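Local coordinates for aminotransferase (Paracoccus denitrificans, PDB 4GRX), which catalyses the transfer of amino groups as a class III omega-aminotransferase, with pyridoxal phosphate as its cofactor, at residues L393-D398 / L429-V434; H195-G200 / I381-G386; E413-T418 / D458-E463. All coordinates share one frame; numbering follows the deposited sequence.

Contact 1 of 3, residues L393-D398 / L429-V434; sequences LEAVKD and LGQSIV
Glu394 sends CG straight away from its backbone N (chi1 -178°) and then bends its chain at chi2 (91°), while Ser432 turns its hydroxyl to the side of its own N; together these rotations put Glu394 OE1 3.0 Å from Ser432 OG. One water joins the same two side chains, donating a hydrogen bond to Glu394 OE2 at 2.9 Å. It also hydrogen-bonds to Ser432 OG, at 2.8 Å. The carboxylate is shared with two arginines beyond the segments, since OE2 makes a salt bridge to Arg198 and OE1 one to Arg385. The backbones behind these side chains belong to two antiparallel strands, part of the three-stranded sheet in the small C-terminal domain of this aminotransferase fold, with 390-395 in the middle. Leu393 and Ile433 form a hydrogen-bonded pair: Leu393 N donates to Ile433 O at 2.9 Å, and Ile433 N donates in return to Leu393 O at 2.7 Å. The next bond, Ala395 N to Gln431 O at 2.9 Å, is nearly straight, with 173° at the hydrogen. On the sheet face away from Glu394, Ile433 lays CD1 against CB of Leu393, 3.9 Å off, and helix 443-463 covers both with Leu453. Strand 432-435 is entered through a type II' turn from Leu429 to Ser432, with Gly430 at the corner where phi is positive. Within the turn, next to Gly430, Gln431 reaches out alongside Ala395, and its NE2 is hydrogen-bonded to the carbonyl of Phe405.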
ATOM      1  N   LEU A 393     -28.285 -10.152  -3.121  1.00 30.51           N
ATOM      2  CA  LEU A 393     -29.512 -10.615  -2.511  1.00 30.92           C
ATOM      3  C   LEU A 393     -29.418 -10.442  -0.984  1.00 30.69           C
ATOM      4  O   LEU A 393     -28.411 -10.788  -0.371  1.00 29.87           O
ATOM      5  CB  LEU A 393     -29.714 -12.082  -2.858  1.00 31.24           C
ATOM      6  CG  LEU A 393     -29.892 -12.378  -4.346  1.00 31.88           C
ATOM      7  CD1 LEU A 393     -29.279 -13.724  -4.731  1.00 31.87           C
ATOM      8  CD2 LEU A 393     -31.365 -12.292  -4.741  1.00 32.72           C
ATOM      9  N   GLU A 394     -30.460  -9.894  -0.372  1.00 31.36           N
ATOM     10  CA  GLU A 394     -30.460  -9.730   1.083  1.00 31.85           C
ATOM     11  C   GLU A 394     -31.241 -10.841   1.789  1.00 32.59           C
ATOM     12  O   GLU A 394     -32.436 -10.991   1.568  1.00 33.62           O
ATOM     13  CB  GLU A 394     -31.061  -8.392   1.451  1.00 32.23           C
ATOM     14  CG  GLU A 394     -31.037  -8.142   2.937  1.00 33.02           C
ATOM     15  CD  GLU A 394     -29.777  -7.432   3.409  1.00 32.71           C
ATOM     16  OE1 GLU A 394     -28.968  -6.960   2.568  1.00 32.03           O
ATOM     17  OE2 GLU A 394     -29.614  -7.342   4.642  1.00 33.18           O
ATOM     18  N   ALA A 395     -30.576 -11.616   2.635  1.00 32.46           N
ATOM     19  CA  ALA A 395     -31.255 -12.693   3.359  1.00 33.60           C
ATOM     20  C   ALA A 395     -31.970 -12.172   4.599  1.00 34.82           C
ATOM     21  O   ALA A 395     -31.406 -11.398   5.383  1.00 35.03           O
ATOM     22  CB  ALA A 395     -30.279 -13.796   3.737  1.00 33.32           C
ATOM     23  N   VAL A 396     -33.218 -12.586   4.777  1.00 35.93           N
ATOM     24  CA  VAL A 396     -33.985 -12.136   5.934  1.00 37.08           C
ATOM     25  C   VAL A 396     -34.631 -13.337   6.608  1.00 38.31           C
ATOM     26  O   VAL A 396     -35.003 -14.283   5.925  1.00 38.77           O
ATOM     27  CB  VAL A 396     -35.056 -11.093   5.534  1.00 37.35           C
ATOM     28  CG1 VAL A 396     -34.406  -9.875   4.889  1.00 36.22           C
ATOM     29  CG2 VAL A 396     -36.086 -11.699   4.591  1.00 37.72           C
ATOM     30  N   LYS A 397     -34.738 -13.311   7.937  1.00 39.51           N
ATOM     31  CA  LYS A 397     -35.568 -14.284   8.677  1.00 40.97           C
ATOM     32  C   LYS A 397     -37.051 -14.070   8.373  1.00 42.48           C
ATOM     33  O   LYS A 397     -37.750 -15.003   8.017  1.00 43.30           O
ATOM     34  CB  LYS A 397     -35.343 -14.187  10.189  1.00 41.24           C
ATOM     35  CG  LYS A 397     -36.247 -15.106  11.008  1.00 42.45           C
ATOM     36  CD  LYS A 397     -35.763 -16.555  10.968  1.00 42.15           C
ATOM     37  CE  LYS A 397     -36.874 -17.553  11.273  1.00 43.28           C
ATOM     38  NZ  LYS A 397     -36.400 -18.957  11.118  1.00 43.17           N
ATOM     39  N   ASP A 398     -37.518 -12.836   8.522  1.00 43.59           N
ATOM     40  CA  ASP A 398     -38.880 -12.477   8.179  1.00 45.31           C
ATOM     41  C   ASP A 398     -38.897 -11.336   7.164  1.00 45.15           C
ATOM     42  O   ASP A 398     -38.326 -10.273   7.410  1.00 44.82           O
ATOM     43  CB  ASP A 398     -39.655 -12.075   9.429  1.00 46.71           C
ATOM     44  CG  ASP A 398     -41.098 -11.755   9.126  1.00 48.45           C
ATOM     45  OD1 ASP A 398     -41.885 -12.708   8.948  1.00 49.15           O
ATOM     46  OD2 ASP A 398     -41.446 -10.552   9.055  1.00 49.12           O
ATOM     47  N   LEU A 429     -21.279 -10.756   2.262  1.00 29.21           N
ATOM     48  CA  LEU A 429     -20.754  -9.777   3.182  1.00 29.17           C
ATOM     49  C   LEU A 429     -21.936  -9.453   4.047  1.00 29.77           C
ATOM     50  O   LEU A 429     -22.903  -8.877   3.568  1.00 30.56           O
ATOM     51  CB  LEU A 429     -20.252  -8.540   2.422  1.00 29.01           C
ATOM     52  CG  LEU A 429     -19.381  -8.838   1.173  1.00 28.79           C
ATOM     53  CD1 LEU A 429     -19.224  -7.623   0.280  1.00 28.65           C
ATOM     54  CD2 LEU A 429     -18.006  -9.406   1.508  1.00 28.46           C
ATOM     55  N   GLY A 430     -21.871  -9.855   5.312  1.00 29.85           N
ATOM     56  CA  GLY A 430     -23.009  -9.764   6.211  1.00 30.39           C
ATOM     57  C   GLY A 430     -24.055 -10.715   5.692  1.00 30.69           C
ATOM     58  O   GLY A 430     -23.724 -11.807   5.245  1.00 30.37           O
ATOM     59  N   GLN A 431     -25.312 -10.292   5.704  1.00 31.34           N
ATOM     60  CA  GLN A 431     -26.372 -11.109   5.117  1.00 31.60           C
ATOM     61  C   GLN A 431     -26.711 -10.690   3.674  1.00 31.20           C
ATOM     62  O   GLN A 431     -27.798 -10.982   3.160  1.00 31.56           O
ATOM     63  CB  GLN A 431     -27.592 -11.175   6.046  1.00 32.97           C
ATOM     64  CG  GLN A 431     -27.243 -11.801   7.395  1.00 33.71           C
ATOM     65  CD  GLN A 431     -28.436 -12.110   8.277  1.00 35.34           C
ATOM     66  OE1 GLN A 431     -29.557 -12.308   7.802  1.00 36.52           O
ATOM     67  NE2 GLN A 431     -28.192 -12.179   9.582  1.00 35.93           N
ATOM     68  N   SER A 432     -25.745 -10.031   3.032  1.00 30.29           N
ATOM     69  CA  SER A 432     -25.833  -9.610   1.633  1.00 29.65           C
ATOM     70  C   SER A 432     -25.060 -10.585   0.758  1.00 29.19           C
ATOM     71  O   SER A 432     -23.820 -10.573   0.761  1.00 28.95           O
ATOM     72  CB  SER A 432     -25.237  -8.202   1.459  1.00 29.09           C
ATOM     73  OG  SER A 432     -25.959  -7.229   2.193  1.00 29.28           O
ATOM     74  N   ILE A 433     -25.782 -11.437   0.029  1.00 29.11           N
ATOM     75  CA  ILE A 433     -25.178 -12.370  -0.925  1.00 28.49           C
ATOM     76  C   ILE A 433     -24.767 -11.621  -2.193  1.00 28.14           C
ATOM     77  O   ILE A 433     -25.613 -11.178  -2.978  1.00 28.35           O
ATOM     78  CB  ILE A 433     -26.159 -13.486  -1.290  1.00 29.43           C
ATOM     79  CG1 ILE A 433     -26.729 -14.113  -0.018  1.00 29.95           C
ATOM     80  CG2 ILE A 433     -25.492 -14.522  -2.195  1.00 29.41           C
ATOM     81  CD1 ILE A 433     -28.209 -14.412  -0.105  1.00 30.88           C
ATOM     82  N   VAL A 434     -23.459 -11.495  -2.393  1.00 27.48           N
ATOM     83  CA  VAL A 434     -22.905 -10.650  -3.440  1.00 27.01           C
ATOM     84  C   VAL A 434     -22.464 -11.467  -4.642  1.00 27.32           C
ATOM     85  O   VAL A 434     -21.908 -12.558  -4.513  1.00 27.70           O
ATOM     86  CB  VAL A 434     -21.730  -9.821  -2.893  1.00 26.41           C
ATOM     87  CG1 VAL A 434     -21.010  -9.074  -3.995  1.00 26.16           C
ATOM     88  CG2 VAL A 434     -22.229  -8.843  -1.850  1.00 26.44           C
TER
HETATM   89  O   HOH W   1     -26.788  -7.056   4.894  1.00 14.63           O

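Contact 2 of 3, residues H195-G200 / I381-G386; sequences HYWRYG and IGEYRG
His195 and Glu383 meet head-on through the one hydrogen bond that crosses this contact: His195 NE2 donates to Glu383 OE2 at 2.8 Å with 163° at the hydrogen. The oxygen lies in the ring plane and offers its syn lone pair, and imidazole and carboxylate are nearly coplanar, 19° apart. The salt bridge is made within 381-386, where Arg385 NH1 donates a second hydrogen bond to the same OE2 at 2.9 Å, arriving on the anti side and a little out of the carboxylate plane. His195 CE1 stands over one face of the Arg385 guanidinium, 3.6 Å from NH1, the two planes steeply inclined. NH1 has a second acidic partner in Glu394, while backbone carbonyls take the other nitrogens, Val243 O receiving NE and Gly242 O receiving NH2.

Stacking falls to Trp197. Glu383 CG sits between its backbone N and carbonyl carbon and the chain then runs out extended, which slides the carboxylate across one indole face; the planes are 23° apart and OE1 comes within 3.3 Å of Trp197 CG. Nearer the backbone, Glu383 CB makes a CH-pi contact over the five-membered ring. The six-membered ring reaches on to Gly382, whose CA is 3.9 Å from Trp197 CZ2.

With two N-H donors gripping OE2 from its syn and anti sides, Glu383 is probably held ionised and its carboxylate fixed in rotation, and the negative charge would tend to polarise the His195 ring and favour a proton on NE2.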
ATOM      1  N   HIS A 195     -29.326   3.907   1.309  1.00 27.38           N
ATOM      2  CA  HIS A 195     -29.962   2.636   1.023  1.00 26.80           C
ATOM      3  C   HIS A 195     -31.390   2.785   1.424  1.00 27.38           C
ATOM      4  O   HIS A 195     -31.744   2.683   2.605  1.00 27.68           O
ATOM      5  CB  HIS A 195     -29.276   1.535   1.831  1.00 26.24           C
ATOM      6  CG  HIS A 195     -29.720   0.128   1.483  1.00 27.07           C
ATOM      7  ND1 HIS A 195     -29.262  -0.953   2.143  1.00 27.04           N
ATOM      8  CD2 HIS A 195     -30.620  -0.348   0.531  1.00 27.99           C
ATOM      9  CE1 HIS A 195     -29.816  -2.064   1.624  1.00 27.95           C
ATOM     10  NE2 HIS A 195     -30.647  -1.694   0.641  1.00 28.56           N
ATOM     11  N   TYR A 196     -32.229   3.041   0.434  1.00 27.75           N
ATOM     12  CA  TYR A 196     -33.622   3.384   0.669  1.00 28.41           C
ATOM     13  C   TYR A 196     -34.396   2.267   1.377  1.00 29.46           C
ATOM     14  O   TYR A 196     -35.135   2.520   2.320  1.00 30.10           O
ATOM     15  CB  TYR A 196     -34.286   3.813  -0.649  1.00 28.73           C
ATOM     16  CG  TYR A 196     -35.751   4.082  -0.517  1.00 29.76           C
ATOM     17  CD1 TYR A 196     -36.690   3.358  -1.274  1.00 30.88           C
ATOM     18  CD2 TYR A 196     -36.217   5.043   0.381  1.00 29.57           C
ATOM     19  CE1 TYR A 196     -38.050   3.595  -1.137  1.00 31.88           C
ATOM     20  CE2 TYR A 196     -37.568   5.285   0.527  1.00 30.84           C
ATOM     21  CZ  TYR A 196     -38.475   4.559  -0.232  1.00 32.06           C
ATOM     22  OH  TYR A 196     -39.806   4.816  -0.072  1.00 33.51           O
ATOM     23  N   TRP A 197     -34.188   1.033   0.938  1.00 29.97           N
ATOM     24  CA  TRP A 197     -34.871  -0.129   1.486  1.00 30.98           C
ATOM     25  C   TRP A 197     -34.573  -0.322   2.949  1.00 31.12           C
ATOM     26  O   TRP A 197     -35.456  -0.670   3.722  1.00 31.95           O
ATOM     27  CB  TRP A 197     -34.479  -1.356   0.680  1.00 30.98           C
ATOM     28  CG  TRP A 197     -35.129  -2.646   1.120  1.00 32.01           C
ATOM     29  CD1 TRP A 197     -36.352  -3.153   0.715  1.00 33.40           C
ATOM     30  CD2 TRP A 197     -34.582  -3.666   2.041  1.00 31.78           C
ATOM     31  NE1 TRP A 197     -36.597  -4.359   1.308  1.00 34.38           N
ATOM     32  CE2 TRP A 197     -35.584  -4.724   2.115  1.00 33.40           C
ATOM     33  CE3 TRP A 197     -33.411  -3.792   2.788  1.00 30.69           C
ATOM     34  CZ2 TRP A 197     -35.410  -5.852   2.906  1.00 33.99           C
ATOM     35  CZ3 TRP A 197     -33.244  -4.938   3.583  1.00 31.13           C
ATOM     36  CH2 TRP A 197     -34.220  -5.941   3.636  1.00 32.76           C
ATOM     37  N   ARG A 198     -33.328  -0.099   3.354  1.00 30.71           N
ATOM     38  CA  ARG A 198     -32.966  -0.283   4.751  1.00 31.48           C
ATOM     39  C   ARG A 198     -33.338   0.916   5.624  1.00 31.42           C
ATOM     40  O   ARG A 198     -33.903   0.743   6.702  1.00 31.77           O
ATOM     41  CB  ARG A 198     -31.479  -0.632   4.905  1.00 31.35           C
ATOM     42  CG  ARG A 198     -31.016  -0.765   6.354  1.00 32.24           C
ATOM     43  CD  ARG A 198     -29.886  -1.791   6.539  1.00 33.22           C
ATOM     44  NE  ARG A 198     -30.434  -3.145   6.665  1.00 35.49           N
ATOM     45  CZ  ARG A 198     -30.084  -4.186   5.906  1.00 36.19           C
ATOM     46  NH1 ARG A 198     -29.137  -4.065   4.958  1.00 34.99           N
ATOM     47  NH2 ARG A 198     -30.679  -5.362   6.108  1.00 37.07           N
ATOM     48  N   TYR A 199     -33.043   2.123   5.158  1.00 30.93           N
ATOM     49  CA  TYR A 199     -33.066   3.280   6.052  1.00 31.44           C
ATOM     50  C   TYR A 199     -34.241   4.246   5.830  1.00 32.52           C
ATOM     51  O   TYR A 199     -34.410   5.208   6.589  1.00 32.37           O
ATOM     52  CB  TYR A 199     -31.697   3.996   6.056  1.00 30.13           C
ATOM     53  CG  TYR A 199     -30.528   3.115   6.522  1.00 30.20           C
ATOM     54  CD1 TYR A 199     -29.596   2.595   5.601  1.00 29.84           C
ATOM     55  CD2 TYR A 199     -30.353   2.799   7.876  1.00 30.56           C
ATOM     56  CE1 TYR A 199     -28.535   1.790   6.017  1.00 29.16           C
ATOM     57  CE2 TYR A 199     -29.294   1.999   8.305  1.00 29.94           C
ATOM     58  CZ  TYR A 199     -28.389   1.494   7.375  1.00 29.53           C
ATOM     59  OH  TYR A 199     -27.334   0.707   7.805  1.00 28.91           O
ATOM     60  N   GLY A 200     -35.054   3.977   4.808  1.00 33.76           N
ATOM     61  CA  GLY A 200     -36.253   4.778   4.534  1.00 35.76           C
ATOM     62  C   GLY A 200     -37.264   4.605   5.647  1.00 37.84           C
ATOM     63  O   GLY A 200     -37.394   3.513   6.188  1.00 38.39           O
ATOM     64  N   ILE A 381     -35.483 -14.009   1.124  1.00 34.78           N
ATOM     65  CA  ILE A 381     -34.765 -12.928   0.474  1.00 33.61           C
ATOM     66  C   ILE A 381     -35.629 -11.695   0.620  1.00 34.24           C
ATOM     67  O   ILE A 381     -36.794 -11.706   0.235  1.00 35.28           O
ATOM     68  CB  ILE A 381     -34.525 -13.205  -1.027  1.00 33.27           C
ATOM     69  CG1 ILE A 381     -33.626 -14.442  -1.235  1.00 32.83           C
ATOM     70  CG2 ILE A 381     -33.969 -11.969  -1.722  1.00 32.46           C
ATOM     71  CD1 ILE A 381     -32.401 -14.518  -0.340  1.00 31.70           C
ATOM     72  N   GLY A 382     -35.060 -10.638   1.188  1.00 33.93           N
ATOM     73  CA  GLY A 382     -35.777  -9.386   1.411  1.00 34.39           C
ATOM     74  C   GLY A 382     -35.890  -8.545   0.159  1.00 34.36           C
ATOM     75  O   GLY A 382     -36.909  -7.906  -0.067  1.00 35.22           O
ATOM     76  N   GLU A 383     -34.832  -8.547  -0.649  1.00 33.55           N
ATOM     77  CA  GLU A 383     -34.752  -7.754  -1.877  1.00 33.46           C
ATOM     78  C   GLU A 383     -33.554  -8.197  -2.706  1.00 32.73           C
ATOM     79  O   GLU A 383     -32.640  -8.867  -2.203  1.00 32.21           O
ATOM     80  CB  GLU A 383     -34.622  -6.255  -1.562  1.00 33.51           C
ATOM     81  CG  GLU A 383     -33.223  -5.810  -1.130  1.00 32.84           C
ATOM     82  CD  GLU A 383     -33.010  -4.307  -1.172  1.00 33.04           C
ATOM     83  OE1 GLU A 383     -33.852  -3.572  -1.727  1.00 33.99           O
ATOM     84  OE2 GLU A 383     -31.990  -3.845  -0.634  1.00 32.65           O
ATOM     85  N   TYR A 384     -33.565  -7.825  -3.979  1.00 33.00           N
ATOM     86  CA  TYR A 384     -32.366  -7.896  -4.806  1.00 32.38           C
ATOM     87  C   TYR A 384     -32.063  -6.462  -5.226  1.00 32.09           C
ATOM     88  O   TYR A 384     -32.953  -5.615  -5.194  1.00 32.64           O
ATOM     89  CB  TYR A 384     -32.567  -8.806  -6.029  1.00 32.94           C
ATOM     90  CG  TYR A 384     -33.430  -8.186  -7.096  1.00 34.02           C
ATOM     91  CD1 TYR A 384     -34.825  -8.357  -7.083  1.00 35.07           C
ATOM     92  CD2 TYR A 384     -32.861  -7.399  -8.108  1.00 33.88           C
ATOM     93  CE1 TYR A 384     -35.624  -7.777  -8.055  1.00 35.93           C
ATOM     94  CE2 TYR A 384     -33.655  -6.811  -9.083  1.00 34.90           C
ATOM     95  CZ  TYR A 384     -35.031  -7.009  -9.052  1.00 35.84           C
ATOM     96  OH  TYR A 384     -35.808  -6.431 -10.020  1.00 36.94           O
ATOM     97  N   ARG A 385     -30.814  -6.200  -5.610  1.00 31.40           N
ATOM     98  CA  ARG A 385     -30.354  -4.851  -5.936  1.00 31.32           C
ATOM     99  C   ARG A 385     -28.999  -4.891  -6.637  1.00 31.05           C
ATOM    100  O   ARG A 385     -28.239  -5.857  -6.516  1.00 30.75           O
ATOM    101  CB  ARG A 385     -30.248  -3.982  -4.672  1.00 30.88           C
ATOM    102  CG  ARG A 385     -29.368  -4.590  -3.593  1.00 30.13           C
ATOM    103  CD  ARG A 385     -29.092  -3.656  -2.419  1.00 30.00           C
ATOM    104  NE  ARG A 385     -28.051  -4.281  -1.606  1.00 29.29           N
ATOM    105  CZ  ARG A 385     -28.269  -5.015  -0.516  1.00 29.40           C
ATOM    106  NH1 ARG A 385     -29.492  -5.196  -0.042  1.00 29.89           N
ATOM    107  NH2 ARG A 385     -27.246  -5.569   0.107  1.00 29.16           N
ATOM    108  N   GLY A 386     -28.708  -3.819  -7.364  1.00 31.33           N
ATOM    109  CA  GLY A 386     -27.433  -3.665  -8.031  1.00 31.21           C
ATOM    110  C   GLY A 386     -27.615  -3.095  -9.416  1.00 32.02           C
ATOM    111  O   GLY A 386     -28.639  -2.480  -9.725  1.00 32.40           O
TER

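Contact 3 of 3, residues E413-T418 / D458-E463; sequences ERIANT and DKVFAE
The segments 413-418 of helix 411-421 and 458-463 of helix 443-463 run roughly antiparallel, their axes 144° apart in direction and 9.7 Å at closest approach, and Arg414 and Val460 bring their CA atoms closest. Val460 is the central side chain. Its CG1, anti to the backbone N (chi1 178°), lies 3.7 Å from Arg414 CB and also touches CG1 of Ile415, while CG2 slides past Thr418 to stand 3.5 Å from OG1. That hydroxyl points back into its own helix, donating to Arg414 O at 2.8 Å from the face of the carbonyl opposite to the one met by Thr418 N. The methyl of Thr418 rests on Lys459, CG2 to CD 4.0 Å. If an alanine stood at Thr418, Arg414 O would probably be left with one hydrogen bond fewer, Lys459 CD without the methyl it packs on, and Val460 CG2 with less packing on that side. At the outer margin, Arg414 NH1 makes a weak salt bridge to Glu463 OE2 at 3.4 Å, edge-on to the guanidinium, while NE bonds to Leu409 O. This is antiparallel helix packing within the small C-terminal domain of a class III aminotransferase, with Phe461 of the second helix reaching the sheet at strand 390-395.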
ATOM      1  N   GLU A 413     -21.807 -17.444   6.581  1.00 29.87           N
ATOM      2  CA  GLU A 413     -20.854 -18.551   6.409  1.00 29.76           C
ATOM      3  C   GLU A 413     -21.492 -19.778   5.747  1.00 29.68           C
ATOM      4  O   GLU A 413     -20.917 -20.377   4.844  1.00 29.35           O
ATOM      5  CB  GLU A 413     -20.178 -18.944   7.728  1.00 30.37           C
ATOM      6  CG  GLU A 413     -19.315 -17.859   8.347  1.00 30.90           C
ATOM      7  CD  GLU A 413     -18.403 -17.152   7.345  1.00 30.85           C
ATOM      8  OE1 GLU A 413     -17.617 -17.848   6.660  1.00 31.04           O
ATOM      9  OE2 GLU A 413     -18.448 -15.890   7.256  1.00 30.94           O
ATOM     10  N   ARG A 414     -22.685 -20.140   6.196  1.00 30.09           N
ATOM     11  CA  ARG A 414     -23.361 -21.304   5.660  1.00 30.48           C
ATOM     12  C   ARG A 414     -23.512 -21.179   4.151  1.00 30.38           C
ATOM     13  O   ARG A 414     -23.312 -22.157   3.426  1.00 30.80           O
ATOM     14  CB  ARG A 414     -24.722 -21.486   6.317  1.00 31.01           C
ATOM     15  CG  ARG A 414     -24.668 -22.110   7.697  1.00 31.29           C
ATOM     16  CD  ARG A 414     -26.067 -22.172   8.269  1.00 32.05           C
ATOM     17  NE  ARG A 414     -26.027 -22.351   9.707  1.00 32.41           N
ATOM     18  CZ  ARG A 414     -26.405 -23.450  10.349  1.00 33.15           C
ATOM     19  NH1 ARG A 414     -26.892 -24.496   9.685  1.00 33.60           N
ATOM     20  NH2 ARG A 414     -26.311 -23.486  11.672  1.00 33.64           N
ATOM     21  N   ILE A 415     -23.840 -19.975   3.689  1.00 29.86           N
ATOM     22  CA  ILE A 415     -24.031 -19.736   2.271  1.00 30.12           C
ATOM     23  C   ILE A 415     -22.711 -19.804   1.478  1.00 30.01           C
ATOM     24  O   ILE A 415     -22.630 -20.523   0.459  1.00 30.56           O
ATOM     25  CB  ILE A 415     -24.819 -18.441   2.008  1.00 29.88           C
ATOM     26  CG1 ILE A 415     -26.229 -18.569   2.602  1.00 30.53           C
ATOM     27  CG2 ILE A 415     -24.910 -18.176   0.512  1.00 29.90           C
ATOM     28  CD1 ILE A 415     -27.071 -17.313   2.517  1.00 30.34           C
ATOM     29  N   ALA A 416     -21.695 -19.086   1.955  1.00 29.45           N
ATOM     30  CA  ALA A 416     -20.332 -19.168   1.418  1.00 29.44           C
ATOM     31  C   ALA A 416     -19.854 -20.616   1.338  1.00 30.34           C
ATOM     32  O   ALA A 416     -19.587 -21.121   0.235  1.00 31.22           O
ATOM     33  CB  ALA A 416     -19.373 -18.341   2.264  1.00 28.94           C
ATOM     34  N   ASN A 417     -19.791 -21.281   2.495  1.00 30.21           N
ATOM     35  CA  ASN A 417     -19.427 -22.702   2.590  1.00 30.83           C
ATOM     36  C   ASN A 417     -20.212 -23.665   1.652  1.00 31.42           C
ATOM     37  O   ASN A 417     -19.618 -24.432   0.887  1.00 31.51           O
ATOM     38  CB  ASN A 417     -19.481 -23.158   4.060  1.00 31.42           C
ATOM     39  CG  ASN A 417     -18.473 -22.417   4.941  1.00 30.94           C
ATOM     40  OD1 ASN A 417     -17.371 -22.101   4.502  1.00 30.63           O
ATOM     41  ND2 ASN A 417     -18.850 -22.140   6.187  1.00 30.90           N
ATOM     42  N   THR A 418     -21.536 -23.605   1.691  1.00 31.67           N
ATOM     43  CA  THR A 418     -22.345 -24.450   0.823  0.82 32.37           C
ATOM     44  C   THR A 418     -22.079 -24.180  -0.652  1.00 32.56           C
ATOM     45  O   THR A 418     -22.002 -25.102  -1.432  1.00 33.52           O
ATOM     46  CB  THR A 418     -23.840 -24.315   1.140  0.82 32.67           C
ATOM     47  OG1 THR A 418     -24.049 -24.658   2.513  1.00 32.71           O
ATOM     48  CG2 THR A 418     -24.666 -25.244   0.278  1.00 33.54           C
ATOM     49  N   ASP A 458     -31.490 -23.127  -1.173  1.00 41.05           N
ATOM     50  CA  ASP A 458     -32.495 -24.110  -0.764  1.00 44.96           C
ATOM     51  C   ASP A 458     -31.996 -24.869   0.450  1.00 43.98           C
ATOM     52  O   ASP A 458     -32.708 -25.009   1.450  1.00 45.19           O
ATOM     53  CB  ASP A 458     -32.781 -25.115  -1.881  1.00 49.46           C
ATOM     54  CG  ASP A 458     -33.560 -24.519  -3.044  1.00 52.69           C
ATOM     55  OD1 ASP A 458     -33.830 -23.296  -3.073  1.00 51.66           O
ATOM     56  OD2 ASP A 458     -33.897 -25.299  -3.956  1.00 57.53           O
ATOM     57  N   LYS A 459     -30.757 -25.344   0.347  1.00 42.53           N
ATOM     58  CA  LYS A 459     -30.131 -26.158   1.375  1.00 43.10           C
ATOM     59  C   LYS A 459     -30.030 -25.393   2.696  1.00 40.45           C
ATOM     60  O   LYS A 459     -30.505 -25.881   3.718  1.00 42.09           O
ATOM     61  CB  LYS A 459     -28.751 -26.617   0.899  1.00 43.51           C
ATOM     62  CG  LYS A 459     -28.262 -27.913   1.505  1.00 47.67           C
ATOM     63  CD  LYS A 459     -27.100 -28.445   0.681  1.00 50.25           C
ATOM     64  CE  LYS A 459     -26.969 -29.958   0.797  1.00 57.41           C
ATOM     65  NZ  LYS A 459     -26.793 -30.369   2.217  1.00 59.38           N
ATOM     66  N   VAL A 460     -29.445 -24.192   2.664  1.00 37.24           N
ATOM     67  CA  VAL A 460     -29.224 -23.400   3.870  1.00 35.87           C
ATOM     68  C   VAL A 460     -30.529 -22.925   4.535  1.00 36.41           C
ATOM     69  O   VAL A 460     -30.704 -23.101   5.747  1.00 36.95           O
ATOM     70  CB  VAL A 460     -28.283 -22.205   3.608  1.00 34.58           C
ATOM     71  CG1 VAL A 460     -28.095 -21.364   4.869  1.00 34.82           C
ATOM     72  CG2 VAL A 460     -26.934 -22.685   3.085  1.00 35.09           C
ATOM     73  N   PHE A 461     -31.449 -22.350   3.762  1.00 37.06           N
ATOM     74  CA  PHE A 461     -32.712 -21.886   4.341  1.00 39.09           C
ATOM     75  C   PHE A 461     -33.550 -23.010   4.949  1.00 41.67           C
ATOM     76  O   PHE A 461     -34.370 -22.773   5.845  1.00 43.25           O
ATOM     77  CB  PHE A 461     -33.539 -21.027   3.356  1.00 41.26           C
ATOM     78  CG  PHE A 461     -32.877 -19.719   2.976  1.00 40.17           C
ATOM     79  CD1 PHE A 461     -32.099 -19.013   3.895  1.00 38.77           C
ATOM     80  CD2 PHE A 461     -33.037 -19.184   1.696  1.00 41.74           C
ATOM     81  CE1 PHE A 461     -31.484 -17.815   3.543  1.00 39.47           C
ATOM     82  CE2 PHE A 461     -32.431 -17.978   1.341  1.00 41.78           C
ATOM     83  CZ  PHE A 461     -31.651 -17.296   2.267  1.00 40.90           C
ATOM     84  N   ALA A 462     -33.346 -24.235   4.479  1.00 43.22           N
ATOM     85  CA  ALA A 462     -34.075 -25.371   5.040  1.00 46.98           C
ATOM     86  C   ALA A 462     -33.412 -25.882   6.314  1.00 45.96           C
ATOM     87  O   ALA A 462     -34.087 -26.408   7.189  1.00 48.28           O
ATOM     88  CB  ALA A 462     -34.220 -26.485   4.018  1.00 50.92           C
ATOM     89  N   GLU A 463     -32.092 -25.736   6.404  1.00 43.69           N
ATOM     90  CA  GLU A 463     -31.346 -26.065   7.627  1.00 44.09           C
ATOM     91  C   GLU A 463     -31.755 -25.128   8.764  1.00 42.55           C
ATOM     92  O   GLU A 463     -31.698 -25.488   9.935  1.00 43.19           O
ATOM     93  CB  GLU A 463     -29.835 -25.926   7.398  1.00 43.44           C
ATOM     94  CG  GLU A 463     -29.165 -27.041   6.598  1.00 46.80           C
ATOM     95  CD  GLU A 463     -27.726 -26.710   6.167  1.00 47.14           C
ATOM     96  OE1 GLU A 463     -27.102 -27.583   5.521  1.00 50.70           O
ATOM     97  OE2 GLU A 463     -27.200 -25.595   6.458  1.00 45.00           O
TER

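In the fold
Contacts 1 and 2 have centres about 10 Å apart and share one sheet, in which strands 381-387 and 390-395 are neighbours: Glu394 O lies 2.7 Å from Gly382 N, probably a hydrogen bond. The Glu394 carboxylate also ties helix 196-199 to this sheet. Contact 3, centred about 12 Å from contact 1, meets strand 390-395 from its other face, with Phe461 CZ 4.0 Å from Ala395 CB. The same ring touches Ile381 CD1, although the centres of contacts 2 and 3 are about 21 Å apart. Contact 1 comes nearest the pocket, as Leu429 touches the bound delta-amino valeric acid; the ligand is about 12 Å from the Arg385 side chain and about 14 Å from that of Ile415.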